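Local structure of leucyl-tRNA synthetase (Giardia intestinalis, 3PZ6) at residues A[170-174]-A[208-212]; A[69-73]-A[144-148]. The protein probably charges tRNA(Leu) with leucine at the expense of ATP, and is represented here by its CP1 editing domain, which probably deacylates mischarged tRNA. The protein carries 2 engineered substitutions. All blocks are in the same frame, centred on the assembly; numbering follows the deposited sequence.

Interaction 1: residues A[170-174]-A[208-212]; sequences LPLET and IAEKY
The hydroxyl of Y212 donates to E173 OE1, and this hydrogen bond, 2.7 Å from OH to OE1, is the polar tie between the two segments. The acceptor uses its anti lone pair, the one turned away from OE2, and OE1 lies at the edge of the tyrosine ring, in its plane. The carboxylate is turned steeply against that ring, the two planes standing 76° apart. E173 arrives there because CG lies beside its own backbone N (chi1 -68°) and the chain then runs out extended. OE2 passes the methyl tip of I208 loosely, 4.2 Å from its CD1. K211 NZ stands 5.2 Å from E173 OE1, too far for a salt bridge but near enough that its charge may help to stabilise the carboxylate as an anion.

A single tyrosine thus serves two kinds of neighbour, polar at its rim and apolar over its faces. P171 covers one face in a CH-pi contact, its CB 3.9 Å from the ring centroid and 17° off the normal, while P171 CG touches CD2 of Y212 at 3.6 Å. Over the opposite face, above the centre of the ring, lies CG of K211, so the aromatic plane is sandwiched between a proline and the stem of a lysine.

The contact lies at the surface of the domain, where the end of strand 167-171 and the loop that follows it meet the segment 208-212, which carries a short, weakly bonded helix. P102 touches both P171 and Y212, and L153 also packs on the tyrosine. I201 of helix 192-202 leans on P171, while strand 97-100 runs parallel to strand 167-171 as one of its partners in the sheet.

Interaction 2: residues A[69-73]-A[144-148]; sequences QLWEN and ISEIS. Engineered in segment 144-148: S145 (natural residue Cys).
The side-chain amide of N73 lays one face against the strand, with I144 O and S145 CB both on that side. From the other side of the same plane, tilted 29° out of it, Q69 O accepts a hydrogen bond from N73 ND2, at 2.7 Å. The amide of Q69 meets its chief partner nearer its plane: NE2 donates to E146 O over 2.9 Å, with an N-H...O angle of 153°. A second, weak bond joins Q69 NE2 to OG of S145, an engineered residue. I147 CD1 comes in obliquely from one side of the Q69 amide, 3.5 Å from NE2.

This is helix-on-sheet packing: the last turn of helix 61-71 lies against strand 143-148, which pairs antiparallel with strand 105-110. N73, just past the helix, turns back to use its side chain on a carbonyl of that last turn, and its CB also rests on I144 CG2, 3.8 Å away. With CG anti to its backbone N (chi1 -174°), Q69 stretches across to the strand. L70 sends CD2 to within 3.7 Å of S145 OG and also packs on A108 of the adjoining strand.

Interactions 1 and 2 illustrate how one sheet can receive peripheral elements at separate places. Their centres are 24 Å apart and their nearest atoms about 10 Å, so they do not touch. Along the chain they come in series, 69-73 with 144-148 being complete before 170-174 begins. Both reach the same mixed sheet, through strand 143-148 in interaction 2 and strand 167-171 in interaction 1, and the short helix 149-152, with the residue after it, lies between them: L152 packs on I147, whereas L153 packs on Y212. Both are structural contacts within the CP1 domain, one partly buried and one at the surface.

Interaction 1: residues A[170-174]-A[208-212]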
loop_
_atom_site.group_PDB
_atom_site.type_symbol
_atom_site.label_atom_id
_atom_site.label_comp_id
_atom_site.label_asym_id
_atom_site.label_seq_id
_atom_site.Cartn_x
_atom_site.Cartn_y
_atom_site.Cartn_z
ATOM N N LEU A 170 4.632 5.532 -3.338
ATOM C CA LEU A 170 5.027 6.028 -4.646
ATOM C C LEU A 170 3.925 6.861 -5.323
ATOM O O LEU A 170 2.756 6.797 -4.916
ATOM C CB LEU A 170 5.471 4.862 -5.530
ATOM C CG LEU A 170 6.653 4.009 -5.064
ATOM C CD1 LEU A 170 7.031 3.053 -6.184
ATOM C CD2 LEU A 170 7.862 4.860 -4.661
ATOM N N PRO A 171 4.298 7.654 -6.347
ATOM C CA PRO A 171 3.371 8.567 -6.992
ATOM C C PRO A 171 2.482 7.925 -8.058
ATOM O O PRO A 171 2.978 7.301 -9.002
ATOM C CB PRO A 171 4.306 9.613 -7.626
ATOM C CG PRO A 171 5.539 8.886 -7.900
ATOM C CD PRO A 171 5.671 7.827 -6.851
ATOM N N LEU A 172 1.171 8.071 -7.888
ATOM C CA LEU A 172 0.219 7.734 -8.936
ATOM C C LEU A 172 -0.634 8.957 -9.261
ATOM O O LEU A 172 -1.465 9.372 -8.467
ATOM C CB LEU A 172 -0.643 6.534 -8.545
ATOM C CG LEU A 172 -1.523 5.931 -9.660
ATOM C CD1 LEU A 172 -0.691 5.385 -10.830
ATOM C CD2 LEU A 172 -2.436 4.855 -9.100
ATOM N N GLU A 173 -0.411 9.526 -10.438
ATOM C CA GLU A 173 -1.022 10.797 -10.834
ATOM C C GLU A 173 -2.517 10.731 -11.148
ATOM O O GLU A 173 -3.171 11.771 -11.261
ATOM C CB GLU A 173 -0.279 11.393 -12.031
ATOM C CG GLU A 173 1.123 11.859 -11.708
ATOM C CD GLU A 173 1.944 12.170 -12.951
ATOM O OE1 GLU A 173 2.821 13.062 -12.869
ATOM O OE2 GLU A 173 1.721 11.526 -14.009
ATOM N N THR A 174 -3.049 9.517 -11.275
ATOM C CA THR A 174 -4.445 9.316 -11.663
ATOM C C THR A 174 -5.366 8.948 -10.492
ATOM O O THR A 174 -6.538 8.632 -10.702
ATOM C CB THR A 174 -4.574 8.238 -12.767
ATOM O OG1 THR A 174 -4.138 6.971 -12.257
ATOM C CG2 THR A 174 -3.743 8.609 -13.993
ATOM N N ILE A 208 10.011 10.734 -15.285
ATOM C CA ILE A 208 9.023 10.731 -14.207
ATOM C C ILE A 208 9.593 10.365 -12.835
ATOM O O ILE A 208 9.110 10.858 -11.822
ATOM C CB ILE A 208 7.779 9.863 -14.564
ATOM C CG1 ILE A 208 6.601 10.203 -13.643
ATOM C CG2 ILE A 208 8.136 8.381 -14.583
ATOM C CD1 ILE A 208 5.340 9.403 -13.901
ATOM N N ALA A 209 10.615 9.515 -12.805
ATOM C CA ALA A 209 11.281 9.179 -11.548
ATOM C C ALA A 209 12.028 10.383 -10.955
ATOM O O ALA A 209 11.961 10.628 -9.742
ATOM C CB ALA A 209 12.204 8.007 -11.727
ATOM N N GLU A 210 12.713 11.135 -11.818
ATOM C CA GLU A 210 13.479 12.308 -11.402
ATOM C C GLU A 210 12.557 13.396 -10.902
ATOM O O GLU A 210 12.849 14.044 -9.896
ATOM C CB GLU A 210 14.297 12.888 -12.557
ATOM C CG GLU A 210 14.945 11.884 -13.486
ATOM C CD GLU A 210 15.839 12.547 -14.537
ATOM O OE1 GLU A 210 15.585 12.348 -15.749
ATOM O OE2 GLU A 210 16.792 13.264 -14.148
ATOM N N LYS A 211 11.459 13.599 -11.628
ATOM C CA LYS A 211 10.449 14.599 -11.294
ATOM C C LYS A 211 9.966 14.511 -9.841
ATOM O O LYS A 211 9.676 15.532 -9.231
ATOM C CB LYS A 211 9.253 14.501 -12.253
ATOM C CG LYS A 211 8.042 15.330 -11.825
ATOM C CD LYS A 211 6.923 15.265 -12.832
ATOM C CE LYS A 211 5.608 15.788 -12.244
ATOM N NZ LYS A 211 5.701 17.197 -11.734
ATOM N N TYR A 212 9.882 13.299 -9.306
ATOM C CA TYR A 212 9.404 13.077 -7.939
ATOM C C TYR A 212 10.522 12.688 -6.967
ATOM O O TYR A 212 10.253 12.372 -5.806
ATOM C CB TYR A 212 8.289 12.019 -7.919
ATOM C CG TYR A 212 7.005 12.477 -8.569
ATOM C CD1 TYR A 212 6.281 13.540 -8.032
ATOM C CD2 TYR A 212 6.513 11.851 -9.715
ATOM C CE1 TYR A 212 5.103 13.972 -8.602
ATOM C CE2 TYR A 212 5.329 12.275 -10.310
ATOM C CZ TYR A 212 4.624 13.340 -9.743
ATOM O OH TYR A 212 3.447 13.802 -10.306
#

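Interaction 2: residues A[69-73]-A[144-148]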
loop_
_atom_site.group_PDB
_atom_site.type_symbol
_atom_site.label_atom_id
_atom_site.label_comp_id
_atom_site.label_asym_id
_atom_site.label_seq_id
_atom_site.Cartn_x
_atom_site.Cartn_y
_atom_site.Cartn_z
ATOM N N GLN A 69 5.772 16.327 12.993
ATOM C CA GLN A 69 4.569 17.133 12.833
ATOM C C GLN A 69 3.434 16.605 13.712
ATOM O O GLN A 69 2.676 17.386 14.285
ATOM C CB GLN A 69 4.147 17.139 11.363
ATOM C CG GLN A 69 2.983 18.054 11.029
ATOM C CD GLN A 69 2.289 17.657 9.739
ATOM O OE1 GLN A 69 2.931 17.467 8.698
ATOM N NE2 GLN A 69 0.967 17.532 9.800
ATOM N N LEU A 70 3.324 15.283 13.820
ATOM C CA LEU A 70 2.305 14.663 14.669
ATOM C C LEU A 70 2.577 14.924 16.155
ATOM O O LEU A 70 1.651 15.138 16.939
ATOM C CB LEU A 70 2.194 13.163 14.379
ATOM C CG LEU A 70 1.701 12.749 12.984
ATOM C CD1 LEU A 70 1.775 11.240 12.798
ATOM C CD2 LEU A 70 0.289 13.258 12.697
ATOM N N TRP A 71 3.857 14.906 16.519
ATOM C CA TRP A 71 4.330 15.299 17.841
ATOM C C TRP A 71 3.842 16.710 18.188
ATOM O O TRP A 71 3.241 16.920 19.243
ATOM C CB TRP A 71 5.857 15.237 17.851
ATOM C CG TRP A 71 6.526 15.477 19.176
ATOM C CD1 TRP A 71 6.789 16.687 19.758
ATOM C CD2 TRP A 71 7.061 14.479 20.060
ATOM N NE1 TRP A 71 7.438 16.503 20.956
ATOM C CE2 TRP A 71 7.618 15.160 21.166
ATOM C CE3 TRP A 71 7.118 13.075 20.027
ATOM C CZ2 TRP A 71 8.226 14.485 22.235
ATOM C CZ3 TRP A 71 7.722 12.404 21.091
ATOM C CH2 TRP A 71 8.268 13.113 22.179
ATOM N N GLU A 72 4.081 17.662 17.284
ATOM C CA GLU A 72 3.660 19.057 17.466
ATOM C C GLU A 72 2.145 19.254 17.273
ATOM O O GLU A 72 1.676 20.360 16.976
ATOM C CB GLU A 72 4.458 19.980 16.540
ATOM N N ASN A 73 1.397 18.167 17.435
ATOM C CA ASN A 73 -0.063 18.189 17.460
ATOM C C ASN A 73 -0.568 17.307 18.605
ATOM O O ASN A 73 -1.738 16.911 18.639
ATOM C CB ASN A 73 -0.640 17.740 16.112
ATOM C CG ASN A 73 -0.559 18.822 15.049
ATOM O OD1 ASN A 73 -1.257 19.834 15.122
ATOM N ND2 ASN A 73 0.286 18.607 14.049
ATOM N N ILE A 144 -6.454 15.519 13.611
ATOM C CA ILE A 144 -5.202 15.833 14.298
ATOM C C ILE A 144 -4.434 16.916 13.548
ATOM O O ILE A 144 -4.216 18.007 14.073
ATOM C CB ILE A 144 -4.307 14.582 14.467
ATOM C CG1 ILE A 144 -5.071 13.475 15.193
ATOM C CG2 ILE A 144 -3.017 14.933 15.214
ATOM C CD1 ILE A 144 -4.511 12.094 14.948
ATOM N N SER A 145 -4.013 16.595 12.330
ATOM C CA SER A 145 -3.336 17.544 11.450
ATOM C C SER A 145 -3.441 17.087 10.000
ATOM O O SER A 145 -3.799 15.935 9.717
ATOM C CB SER A 145 -1.868 17.758 11.852
ATOM O OG SER A 145 -1.145 16.539 11.943
ATOM N N GLU A 146 -3.145 18.009 9.092
ATOM C CA GLU A 146 -3.263 17.773 7.664
ATOM C C GLU A 146 -1.956 17.193 7.145
ATOM O O GLU A 146 -0.877 17.600 7.585
ATOM C CB GLU A 146 -3.573 19.097 6.969
ATOM C CG GLU A 146 -4.151 18.983 5.585
ATOM C CD GLU A 146 -4.457 20.343 4.995
ATOM O OE1 GLU A 146 -5.475 20.952 5.390
ATOM O OE2 GLU A 146 -3.683 20.803 4.123
ATOM N N ILE A 147 -2.055 16.230 6.232
ATOM C CA ILE A 147 -0.879 15.632 5.602
ATOM C C ILE A 147 -1.018 15.747 4.085
ATOM O O ILE A 147 -1.994 15.264 3.516
ATOM C CB ILE A 147 -0.703 14.131 5.991
ATOM C CG1 ILE A 147 -0.662 13.934 7.515
ATOM C CG2 ILE A 147 0.539 13.538 5.334
ATOM C CD1 ILE A 147 0.618 14.419 8.201
ATOM N N SER A 148 -0.052 16.388 3.429
ATOM C CA SER A 148 -0.060 16.449 1.965
ATOM C C SER A 148 0.567 15.199 1.341
ATOM O O SER A 148 1.330 14.491 1.996
ATOM C CB SER A 148 0.629 17.721 1.447
ATOM O OG SER A 148 1.991 17.769 1.814
#